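Local coordinates for uncharacterized protein (PDB 4FTD) that is of unknown function but joins an immunoglobulin-like domain to a six-bladed beta-propeller and may take part in carbohydrate metabolism, at residues Y416-D421 with A427-F432. Sequence-based numbering, arbitrary orientation.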
# COMPACT_ATOMS: atom_id res chain seq x y z
N TYR A 416 -0.08 -6.72 0.37
CA TYR A 416 -0.53 -5.94 1.51
C TYR A 416 -1.56 -6.71 2.28
O TYR A 416 -2.14 -7.65 1.76
CB TYR A 416 -1.12 -4.60 1.04
CG TYR A 416 -2.39 -4.73 0.25
CD1 TYR A 416 -2.37 -4.91 -1.14
CD2 TYR A 416 -3.64 -4.64 0.89
CE1 TYR A 416 -3.55 -5.03 -1.85
CE2 TYR A 416 -4.82 -4.76 0.17
CZ TYR A 416 -4.75 -4.95 -1.19
OH TYR A 416 -5.90 -5.06 -1.87
N TYR A 417 -1.79 -6.25 3.51
CA TYR A 417 -2.78 -6.80 4.42
C TYR A 417 -3.36 -5.65 5.27
O TYR A 417 -2.62 -4.80 5.77
CB TYR A 417 -2.11 -7.82 5.34
CG TYR A 417 -3.00 -8.30 6.45
CD1 TYR A 417 -4.02 -9.20 6.19
CD2 TYR A 417 -2.80 -7.87 7.77
CE1 TYR A 417 -4.85 -9.65 7.21
CE2 TYR A 417 -3.62 -8.32 8.81
CZ TYR A 417 -4.64 -9.21 8.51
OH TYR A 417 -5.45 -9.67 9.50
N ILE A 418 -4.67 -5.65 5.41
CA ILE A 418 -5.41 -4.67 6.21
C ILE A 418 -5.93 -5.32 7.47
O ILE A 418 -6.66 -6.29 7.40
CB ILE A 418 -6.57 -4.05 5.40
CG1 ILE A 418 -5.95 -3.22 4.25
CG2 ILE A 418 -7.47 -3.19 6.32
CD1 ILE A 418 -6.92 -2.62 3.25
N GLU A 419 -5.55 -4.81 8.62
CA GLU A 419 -6.08 -5.27 9.90
C GLU A 419 -7.31 -4.41 10.25
O GLU A 419 -7.26 -3.18 10.18
CB GLU A 419 -4.97 -5.15 10.97
CG GLU A 419 -5.24 -5.86 12.30
CD GLU A 419 -4.01 -5.81 13.22
OE1 GLU A 419 -3.00 -6.47 12.90
OE2 GLU A 419 -4.07 -5.09 14.24
N LYS A 420 -8.42 -5.06 10.61
CA LYS A 420 -9.64 -4.36 11.05
C LYS A 420 -9.76 -4.41 12.58
O LYS A 420 -9.21 -5.30 13.21
CB LYS A 420 -10.87 -4.95 10.36
CG LYS A 420 -10.94 -4.66 8.86
CD LYS A 420 -12.17 -5.29 8.21
CE LYS A 420 -12.53 -4.66 6.87
NZ LYS A 420 -13.17 -3.31 7.01
N ASP A 421 -10.46 -3.44 13.18
CA ASP A 421 -10.69 -3.46 14.63
C ASP A 421 -11.90 -4.36 14.97
O ASP A 421 -12.51 -4.95 14.07
CB ASP A 421 -10.85 -2.03 15.21
CG ASP A 421 -12.04 -1.27 14.63
OD1 ASP A 421 -13.00 -1.87 14.09
OD2 ASP A 421 -12.00 -0.03 14.72
N ALA A 427 -8.04 -0.49 10.57
CA ALA A 427 -7.21 -0.03 11.69
C ALA A 427 -5.72 0.07 11.35
O ALA A 427 -5.07 1.04 11.73
CB ALA A 427 -7.39 -0.94 12.89
N LYS A 428 -5.19 -0.91 10.62
CA LYS A 428 -3.76 -0.96 10.31
C LYS A 428 -3.55 -1.38 8.86
O LYS A 428 -4.13 -2.37 8.42
CB LYS A 428 -3.08 -1.94 11.29
CG LYS A 428 -1.59 -1.73 11.51
CD LYS A 428 -1.08 -2.54 12.71
CE LYS A 428 -0.85 -4.01 12.37
NZ LYS A 428 -0.23 -4.74 13.52
N LEU A 429 -2.71 -0.64 8.12
CA LEU A 429 -2.34 -0.94 6.75
C LEU A 429 -0.91 -1.49 6.76
O LEU A 429 0.02 -0.77 7.15
CB LEU A 429 -2.39 0.31 5.86
CG LEU A 429 -1.89 0.18 4.41
CD1 LEU A 429 -2.75 -0.84 3.69
CD2 LEU A 429 -1.89 1.53 3.69
N CYS A 430 -0.75 -2.71 6.27
CA CYS A 430 0.53 -3.41 6.27
C CYS A 430 0.95 -3.65 4.83
O CYS A 430 0.20 -4.24 4.07
CB CYS A 430 0.41 -4.71 7.02
SG CYS A 430 -0.39 -4.57 8.64
N LEU A 431 2.11 -3.10 4.44
CA LEU A 431 2.62 -3.14 3.08
C LEU A 431 3.90 -3.97 3.06
O LEU A 431 4.69 -3.93 3.99
CB LEU A 431 2.88 -1.72 2.56
CG LEU A 431 1.70 -0.74 2.66
CD1 LEU A 431 2.16 0.60 2.10
CD2 LEU A 431 0.44 -1.22 1.93
N PHE A 432 4.06 -4.72 1.98
CA PHE A 432 5.21 -5.60 1.77
C PHE A 432 5.74 -5.37 0.38
O PHE A 432 4.95 -5.24 -0.58
CB PHE A 432 4.76 -7.03 1.91
CG PHE A 432 5.77 -8.09 1.46
CD1 PHE A 432 5.75 -8.58 0.15
CD2 PHE A 432 6.62 -8.71 2.41
CE1 PHE A 432 6.62 -9.60 -0.24
CE2 PHE A 432 7.45 -9.75 2.04
CZ PHE A 432 7.46 -10.18 0.70
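Glu419 O accepts two backbone N-H groups. Ala427 N lies in the carbonyl plane at 2.8 Å from Glu419 O; the bond from Lys428 N is longer, 3.1 Å, and tilted from that plane. Two residues facing one make a classic beta bulge, set beside the turn of the hairpin formed by strands 412-420 and 426-435 in a four-stranded antiparallel blade of the propeller. The small methyl of Ala427, pointing toward the partner strand, lies 3.5 Å from Glu419 O, where a bulkier group would probably fit less easily. From here the ladder runs regularly: Glu419 N binds Lys428 O, and Tyr417 and Cys430 exchange both backbone bonds.

Side chains alternate between the two faces. On one, the Glu419 carboxylate and the Lys428 ammonium form a long salt bridge, OE1 to NZ 3.3 Å, weak as a hydrogen bond. In the conformer described, Lys428 bends at chi3 (79°), which lays CE beside OE1, and its NZ also bridges to Glu444 on the next strand, so a lysine between two acids can link three strands. Replacing Glu419 by an alanine would remove the carboxylate and is likely to leave the Lys428 amine with Glu444 as its main acidic mate. Cys430 SG lies at the edge of the Tyr417 ring, near its plane, 4.2 Å from CD2; a small residue suits this place, where both side chains touch Tyr143 of strand 138-143.

On the other face the contacts across the strands are apolar: branched Ile418 and Leu429 meet CG1 to CD1 at 4.0 Å and pack against Phe347 of strand 342-347. Farther along, Leu431 CD2 rests 3.8 Å from Tyr416 CB.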